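Heat-inducible transcription repressor HrcA (PDB 1STZ) probably acts as a DNA-binding negative regulator that represses the class I heat shock operons grpE-dnaK-dnaJ and groELS. Local coordinates at residues 35-39 against 40-44; 124-127 against 128-132; 180-184 against 185-189. All coordinates share one frame; numbering follows the deposited sequence.

How the contacts relate
All three contacts are local, set in series along the chain with none nested or crossing, and none closes a long loop. Contact 1 starts helix 39-45 in the N-terminal winged-helix domain, against helices 17-33 and 52-64. Contact 2, in the last turns of helix 116-131 on the GAF-like domain, packs on helix 314-334 and strands 299-309 and 134-138. Contact 3 starts helix 184-195 in the part inserted between strands 134-138 and 231-234, against strand 149-154, its centre about 74 Å from that of contact 1. Contacts 1 and 3 repeat one helix-start design. L182 of a second subunit packs on contact 2, while no other subunit touches contact 3 of this chain.

Contact 1 of 3, residues 35-39 against 40-44; sequences KPVSS and QRVLE
S38 caps the N terminus of helix 39-45 by taking the amide of R41 on its hydroxyl, while V37 and V42, one on each side of the cap in sequence, close a hydrophobic staple. The S38 hydroxyl lies between its own backbone N and carbonyl carbon (chi1 67°), a rotation that turns OG to R41 N at 3.2 Å with an N-H...O angle of 145°. The carbonyl of the same residue begins the helical bonding: S38 O accepts from V42 N at 3.2 Å and, only weakly, from R41 N.

The side chain of R41 can be followed outward. Its CB lies 3.8 Å from V37 CG1, the two side chains crossing at about a right angle, and 3.4 Å from S38 O. CG stands beside the capping hydroxyl, 3.5 Å from S38 OG. The chain then bends at chi2 and again at chi3 (-19°), leading the guanidinium off the cap. There NH1 is 3.7 Å from E44 OE2, a long ion pair in which no N-H points at the oxygen, and NH2 has a similarly weak partner in E29.

On the buried flank V37 CG1 meets V42 CG1 at 3.8 Å, although the exact rotation of V42 is doubtful, its chi1 lying far from a staggered value. V42 continues onto I26 of helix 17-33 and, with S39 and L43, onto I55 of helix 52-64, so the short helix is seated in the helix-turn-helix core. The chemistry implies a helix start fixed twice over: serine oxygens satisfy amides of its first turn, two valines pack across the cap, and the arginine's charge is held only loosely.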
loop_
_atom_site.group_PDB
_atom_site.type_symbol
_atom_site.label_atom_id
_atom_site.label_comp_id
_atom_site.label_asym_id
_atom_site.label_seq_id
_atom_site.Cartn_x
_atom_site.Cartn_y
_atom_site.Cartn_z
ATOM N N LYS A 35 -2.996 -0.770 -32.166
ATOM C CA LYS A 35 -3.377 -0.580 -33.556
ATOM C C LYS A 35 -2.182 -0.892 -34.458
ATOM O O LYS A 35 -1.032 -0.796 -34.027
ATOM C CB LYS A 35 -3.868 0.855 -33.779
ATOM C CG LYS A 35 -5.233 1.142 -33.149
ATOM C CD LYS A 35 -5.993 2.264 -33.870
ATOM C CE LYS A 35 -6.601 1.805 -35.198
ATOM N NZ LYS A 35 -7.710 2.711 -35.647
ATOM N N PRO A 36 -2.435 -1.269 -35.706
ATOM C CA PRO A 36 -1.339 -1.507 -36.649
ATOM C C PRO A 36 -0.392 -0.302 -36.715
ATOM O O PRO A 36 -0.869 0.822 -36.726
ATOM C CB PRO A 36 -2.062 -1.738 -37.976
ATOM C CG PRO A 36 -3.431 -2.181 -37.601
ATOM C CD PRO A 36 -3.755 -1.499 -36.320
ATOM N N VAL A 37 0.916 -0.548 -36.726
ATOM C CA VAL A 37 1.927 0.500 -36.669
ATOM C C VAL A 37 2.589 0.713 -38.028
ATOM O O VAL A 37 3.238 -0.190 -38.564
ATOM C CB VAL A 37 3.019 0.169 -35.632
ATOM C CG1 VAL A 37 4.039 1.292 -35.546
ATOM C CG2 VAL A 37 2.402 -0.118 -34.250
ATOM N N SER A 38 2.432 1.917 -38.571
ATOM C CA SER A 38 2.991 2.256 -39.874
ATOM C C SER A 38 4.435 2.745 -39.777
ATOM O O SER A 38 4.934 3.012 -38.690
ATOM C CB SER A 38 2.141 3.330 -40.533
ATOM O OG SER A 38 2.246 4.552 -39.821
ATOM N N SER A 39 5.094 2.854 -40.928
ATOM C CA SER A 39 6.438 3.423 -41.013
ATOM C C SER A 39 6.473 4.846 -40.439
ATOM O O SER A 39 7.369 5.200 -39.662
ATOM C CB SER A 39 6.899 3.454 -42.474
ATOM O OG SER A 39 6.030 4.258 -43.267
ATOM N N GLN A 40 5.478 5.648 -40.821
ATOM C CA GLN A 40 5.361 7.023 -40.349
ATOM C C GLN A 40 5.203 7.090 -38.832
ATOM O O GLN A 40 5.674 8.041 -38.210
ATOM C CB GLN A 40 4.182 7.749 -41.019
ATOM C CG GLN A 40 4.100 7.627 -42.549
ATOM C CD GLN A 40 5.459 7.655 -43.247
ATOM O OE1 GLN A 40 6.133 6.626 -43.354
ATOM N NE2 GLN A 40 5.853 8.826 -43.731
ATOM N N ARG A 41 4.539 6.095 -38.242
ATOM C CA ARG A 41 4.366 6.054 -36.791
ATOM C C ARG A 41 5.699 5.826 -36.095
ATOM O O ARG A 41 5.997 6.512 -35.121
ATOM C CB ARG A 41 3.376 4.962 -36.347
ATOM C CG ARG A 41 1.890 5.356 -36.420
ATOM C CD ARG A 41 1.353 6.266 -35.292
ATOM N NE ARG A 41 2.175 6.281 -34.075
ATOM C CZ ARG A 41 2.287 7.325 -33.247
ATOM N NH1 ARG A 41 1.624 8.458 -33.467
ATOM N NH2 ARG A 41 3.071 7.239 -32.181
ATOM N N VAL A 42 6.501 4.876 -36.583
ATOM C CA VAL A 42 7.734 4.514 -35.866
ATOM C C VAL A 42 8.732 5.675 -35.859
ATOM O O VAL A 42 9.496 5.826 -34.913
ATOM C CB VAL A 42 8.414 3.168 -36.348
ATOM C CG1 VAL A 42 7.420 2.218 -36.986
ATOM C CG2 VAL A 42 9.595 3.415 -37.271
ATOM N N LEU A 43 8.707 6.494 -36.904
ATOM C CA LEU A 43 9.575 7.661 -36.972
ATOM C C LEU A 43 9.165 8.718 -35.951
ATOM O O LEU A 43 10.020 9.364 -35.351
ATOM C CB LEU A 43 9.547 8.265 -38.376
ATOM C CG LEU A 43 10.235 7.456 -39.474
ATOM C CD1 LEU A 43 10.273 8.260 -40.765
ATOM C CD2 LEU A 43 11.641 7.034 -39.047
ATOM N N GLU A 44 7.858 8.892 -35.769
ATOM C CA GLU A 44 7.318 9.886 -34.840
ATOM C C GLU A 44 7.582 9.517 -33.383
ATOM O O GLU A 44 7.844 10.394 -32.558
ATOM C CB GLU A 44 5.809 10.074 -35.060
ATOM C CG GLU A 44 5.465 11.193 -36.035
ATOM C CD GLU A 44 4.157 10.972 -36.783
ATOM O OE1 GLU A 44 3.989 11.587 -37.866
ATOM O OE2 GLU A 44 3.299 10.195 -36.293
#

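Contact 2 of 3, residues 124-127 against 128-132; sequences GNLL and ARLTE
L127 and T131 are joined twice, one carbonyl receiving two donors. T131 OG1 gives to L127 O at 2.7 Å, and T131 N reaches the same oxygen at 3.3 Å from the opposite face of the carbonyl plane. With chi1 at 63° the threonine hydroxyl is folded back over the main chain, toward the preceding turn. The other backbone bonds are ordinary alpha-helical ones, A128 N to G124 O, R129 N to N125 O and L130 N to L126 O.

Apolar contacts follow the same spacing. L126 CG meets L130 CD1 at 3.9 Å, and L127 CD2 meets T131 CG2 at 3.9 Å, both pairs crossing at a slant. R129 NH2 passes L126 CD1 at 4.0 Å, oblique to the guanidinium. E132 has positive phi and has left helical angles.

These are the last turns of helix 116-131 in the GAF-like domain. L127 and T131 face helix 314-334 and strand 299-309, A128 touches V135 of strand 134-138, L130 meets helix 103-106, and L182 of a second subunit packs on L126, R129 and L130.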
loop_
_atom_site.group_PDB
_atom_site.type_symbol
_atom_site.label_atom_id
_atom_site.label_comp_id
_atom_site.label_asym_id
_atom_site.label_seq_id
_atom_site.Cartn_x
_atom_site.Cartn_y
_atom_site.Cartn_z
ATOM N N GLY A 124 -1.560 -13.266 -4.744
ATOM C CA GLY A 124 -2.309 -13.473 -5.977
ATOM C C GLY A 124 -3.039 -12.212 -6.386
ATOM O O GLY A 124 -3.033 -11.798 -7.563
ATOM N N ASN A 125 -3.600 -11.542 -5.389
ATOM C CA ASN A 125 -4.343 -10.337 -5.628
ATOM C C ASN A 125 -3.482 -9.134 -6.018
ATOM O O ASN A 125 -3.898 -8.343 -6.875
ATOM C CB ASN A 125 -5.269 -10.052 -4.459
ATOM C CG ASN A 125 -6.511 -10.972 -4.480
ATOM O OD1 ASN A 125 -7.418 -10.781 -5.287
ATOM N ND2 ASN A 125 -6.511 -12.006 -3.642
ATOM N N LEU A 126 -2.293 -8.996 -5.428
ATOM C CA LEU A 126 -1.411 -7.897 -5.805
ATOM C C LEU A 126 -0.859 -8.132 -7.231
ATOM O O LEU A 126 -0.777 -7.209 -8.036
ATOM C CB LEU A 126 -0.258 -7.747 -4.822
ATOM C CG LEU A 126 0.672 -6.563 -5.116
ATOM C CD1 LEU A 126 -0.055 -5.233 -4.985
ATOM C CD2 LEU A 126 1.874 -6.554 -4.179
ATOM N N LEU A 127 -0.479 -9.373 -7.504
ATOM C CA LEU A 127 0.019 -9.779 -8.800
ATOM C C LEU A 127 -1.032 -9.521 -9.903
ATOM O O LEU A 127 -0.711 -8.958 -10.936
ATOM C CB LEU A 127 0.402 -11.266 -8.777
ATOM C CG LEU A 127 1.543 -11.851 -9.616
ATOM C CD1 LEU A 127 1.333 -13.340 -9.908
ATOM C CD2 LEU A 127 1.864 -11.135 -10.859
ATOM N N ALA A 128 -2.264 -9.968 -9.681
ATOM C CA ALA A 128 -3.374 -9.762 -10.621
ATOM C C ALA A 128 -3.644 -8.284 -10.850
ATOM O O ALA A 128 -3.810 -7.836 -11.987
ATOM C CB ALA A 128 -4.654 -10.428 -10.097
ATOM N N ARG A 129 -3.700 -7.526 -9.768
ATOM C CA ARG A 129 -3.972 -6.096 -9.861
ATOM C C ARG A 129 -2.925 -5.313 -10.652
ATOM O O ARG A 129 -3.277 -4.510 -11.509
ATOM C CB ARG A 129 -4.097 -5.495 -8.479
ATOM C CG ARG A 129 -4.439 -4.035 -8.502
ATOM C CD ARG A 129 -5.050 -3.547 -7.222
ATOM N NE ARG A 129 -4.235 -3.892 -6.059
ATOM C CZ ARG A 129 -4.344 -3.316 -4.861
ATOM N NH1 ARG A 129 -5.232 -2.341 -4.652
ATOM N NH2 ARG A 129 -3.560 -3.715 -3.860
ATOM N N LEU A 130 -1.654 -5.570 -10.388
ATOM C CA LEU A 130 -0.562 -4.800 -10.977
ATOM C C LEU A 130 -0.283 -5.151 -12.443
ATOM O O LEU A 130 0.318 -4.370 -13.152
ATOM C CB LEU A 130 0.719 -5.005 -10.174
ATOM C CG LEU A 130 0.716 -4.561 -8.721
ATOM C CD1 LEU A 130 2.120 -4.656 -8.152
ATOM C CD2 LEU A 130 0.144 -3.149 -8.569
ATOM N N THR A 131 -0.689 -6.335 -12.878
ATOM C CA THR A 131 -0.478 -6.772 -14.251
ATOM C C THR A 131 -1.757 -6.833 -15.089
ATOM O O THR A 131 -1.698 -7.213 -16.253
ATOM C CB THR A 131 0.138 -8.159 -14.272
ATOM O OG1 THR A 131 -0.775 -9.089 -13.673
ATOM C CG2 THR A 131 1.403 -8.207 -13.440
ATOM N N GLU A 132 -2.897 -6.509 -14.494
ATOM C CA GLU A 132 -4.196 -6.683 -15.132
ATOM C C GLU A 132 -4.328 -8.077 -15.726
ATOM O O GLU A 132 -4.759 -8.235 -16.878
ATOM C CB GLU A 132 -4.414 -5.612 -16.215
ATOM C CG GLU A 132 -4.347 -4.173 -15.705
ATOM C CD GLU A 132 -4.150 -3.163 -16.836
ATOM O OE1 GLU A 132 -3.496 -3.503 -17.858
ATOM O OE2 GLU A 132 -4.631 -2.012 -16.703
#

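Contact 3 of 3, residues 180-184 against 185-189; sequences ERLNW and EEIER
N183 leaves the extended chain (psi 101°) and W184 enters helical angles, N183 O accepting from I187 N at 3.2 Å and W184 O from E188 N at 2.9 Å. This is an N-cap with a hydrophobic staple, at the start of helix 184-195, after the loop that follows strand 169-177. The cap itself is slack: N183 OD1 takes E186 N in a weak bond of 3.4 Å. With CG of N183 turned away from its own backbone N (chi1 -162°), the amide swings over the first turn. The extended E186 chain crosses the N183 side chain at a slant, its CG 3.6 Å from N183 OD1, and brings its carboxylate to stack on the amide, the two planes 18° apart.

The staple is made by L182 and I187, whose side chains cross at an oblique angle. L182 CB touches I187 CD1 at 3.8 Å. The same methyl lies 4.1 Å from W184 CE3, where I187 and the indole run side by side and point the same way, and it approaches the ring obliquely. One turn on, R189 lays a guanidinium face over E185 CG; its pairing with the E185 carboxylate is long and by charge alone, no N-H pointing at the oxygen.

W184 is buried against F216 and P154. I187 reaches L152, and the carboxylate of E188 accepts from the backbone N of L152, joining the helix to strand 149-154. Against one face of the indole, off toward its rim, stands L182 O, 3.2 Å above the plane of the W184 ring.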
loop_
_atom_site.group_PDB
_atom_site.type_symbol
_atom_site.label_atom_id
_atom_site.label_comp_id
_atom_site.label_asym_id
_atom_site.label_seq_id
_atom_site.Cartn_x
_atom_site.Cartn_y
_atom_site.Cartn_z
ATOM N N GLU A 180 -23.097 -24.428 25.195
ATOM C CA GLU A 180 -22.912 -25.309 26.364
ATOM C C GLU A 180 -21.451 -25.758 26.518
ATOM O O GLU A 180 -20.854 -26.297 25.586
ATOM C CB GLU A 180 -23.832 -26.536 26.278
ATOM C CG GLU A 180 -25.316 -26.250 26.508
ATOM C CD GLU A 180 -25.676 -26.048 27.971
ATOM O OE1 GLU A 180 -26.349 -26.929 28.553
ATOM O OE2 GLU A 180 -25.301 -25.003 28.547
ATOM N N ARG A 181 -20.895 -25.537 27.708
ATOM C CA ARG A 181 -19.490 -25.834 28.001
ATOM C C ARG A 181 -19.192 -27.338 28.078
ATOM O O ARG A 181 -19.795 -28.061 28.880
ATOM C CB ARG A 181 -19.069 -25.170 29.329
ATOM C CG ARG A 181 -17.555 -24.990 29.483
ATOM C CD ARG A 181 -17.095 -24.479 30.867
ATOM N NE ARG A 181 -17.114 -23.014 30.994
ATOM C CZ ARG A 181 -16.313 -22.163 30.334
ATOM N NH1 ARG A 181 -15.391 -22.596 29.469
ATOM N NH2 ARG A 181 -16.443 -20.854 30.539
ATOM N N LEU A 182 -18.268 -27.796 27.234
ATOM C CA LEU A 182 -17.635 -29.108 27.379
ATOM C C LEU A 182 -16.228 -28.878 27.929
ATOM O O LEU A 182 -15.785 -27.732 28.031
ATOM C CB LEU A 182 -17.576 -29.840 26.038
ATOM C CG LEU A 182 -18.865 -29.863 25.209
ATOM C CD1 LEU A 182 -18.602 -30.454 23.822
ATOM C CD2 LEU A 182 -19.970 -30.627 25.919
ATOM N N ASN A 183 -15.532 -29.952 28.298
ATOM C CA ASN A 183 -14.170 -29.836 28.819
ATOM C C ASN A 183 -13.200 -29.702 27.650
ATOM O O ASN A 183 -12.877 -30.684 26.975
ATOM C CB ASN A 183 -13.812 -31.032 29.709
ATOM C CG ASN A 183 -12.605 -30.757 30.598
ATOM O OD1 ASN A 183 -11.557 -30.294 30.126
ATOM N ND2 ASN A 183 -12.745 -31.039 31.883
ATOM N N TRP A 184 -12.763 -28.470 27.393
ATOM C CA TRP A 184 -12.042 -28.158 26.167
ATOM C C TRP A 184 -10.590 -28.622 26.215
ATOM O O TRP A 184 -10.047 -29.047 25.206
ATOM C CB TRP A 184 -12.149 -26.656 25.849
ATOM C CG TRP A 184 -13.574 -26.206 25.702
ATOM C CD1 TRP A 184 -14.236 -25.304 26.483
ATOM C CD2 TRP A 184 -14.525 -26.670 24.735
ATOM N NE1 TRP A 184 -15.539 -25.177 26.063
ATOM C CE2 TRP A 184 -15.740 -25.998 24.984
ATOM C CE3 TRP A 184 -14.473 -27.585 23.676
ATOM C CZ2 TRP A 184 -16.886 -26.215 24.225
ATOM C CZ3 TRP A 184 -15.610 -27.790 22.910
ATOM C CH2 TRP A 184 -16.800 -27.108 23.191
ATOM N N GLU A 185 -9.966 -28.553 27.385
ATOM C CA GLU A 185 -8.583 -29.019 27.540
ATOM C C GLU A 185 -8.434 -30.517 27.213
ATOM O O GLU A 185 -7.449 -30.936 26.603
ATOM C CB GLU A 185 -8.078 -28.757 28.965
ATOM C CG GLU A 185 -6.569 -28.571 29.031
ATOM C CD GLU A 185 -6.076 -28.162 30.403
ATOM O OE1 GLU A 185 -6.637 -28.631 31.412
ATOM O OE2 GLU A 185 -5.123 -27.358 30.461
ATOM N N GLU A 186 -9.424 -31.303 27.631
ATOM C CA GLU A 186 -9.425 -32.742 27.404
ATOM C C GLU A 186 -9.754 -33.057 25.952
ATOM O O GLU A 186 -9.166 -33.964 25.367
ATOM C CB GLU A 186 -10.425 -33.445 28.328
ATOM C CG GLU A 186 -9.983 -33.503 29.784
ATOM C CD GLU A 186 -10.927 -34.301 30.671
ATOM O OE1 GLU A 186 -10.745 -34.276 31.912
ATOM O OE2 GLU A 186 -11.853 -34.949 30.136
ATOM N N ILE A 187 -10.696 -32.317 25.374
ATOM C CA ILE A 187 -11.046 -32.520 23.970
ATOM C C ILE A 187 -9.863 -32.182 23.065
ATOM O O ILE A 187 -9.666 -32.812 22.038
ATOM C CB ILE A 187 -12.334 -31.744 23.594
ATOM C CG1 ILE A 187 -13.544 -32.446 24.224
ATOM C CG2 ILE A 187 -12.527 -31.691 22.085
ATOM C CD1 ILE A 187 -14.833 -31.675 24.133
ATOM N N GLU A 188 -9.053 -31.213 23.473
ATOM C CA GLU A 188 -7.878 -30.823 22.706
ATOM C C GLU A 188 -6.851 -31.931 22.773
ATOM O O GLU A 188 -6.154 -32.193 21.802
ATOM C CB GLU A 188 -7.285 -29.537 23.271
ATOM C CG GLU A 188 -6.086 -28.983 22.520
ATOM C CD GLU A 188 -5.601 -27.687 23.150
ATOM O OE1 GLU A 188 -5.339 -27.688 24.364
ATOM O OE2 GLU A 188 -5.509 -26.659 22.448
ATOM N N ARG A 189 -6.744 -32.566 23.940
ATOM C CA ARG A 189 -5.858 -33.704 24.077
ATOM C C ARG A 189 -6.285 -34.796 23.118
ATOM O O ARG A 189 -5.465 -35.303 22.365
ATOM C CB ARG A 189 -5.837 -34.233 25.503
ATOM C CG ARG A 189 -4.989 -33.408 26.435
ATOM C CD ARG A 189 -5.216 -33.771 27.877
ATOM N NE ARG A 189 -4.548 -32.854 28.787
ATOM C CZ ARG A 189 -5.000 -32.520 29.988
ATOM N NH1 ARG A 189 -6.130 -33.030 30.471
ATOM N NH2 ARG A 189 -4.307 -31.670 30.725
#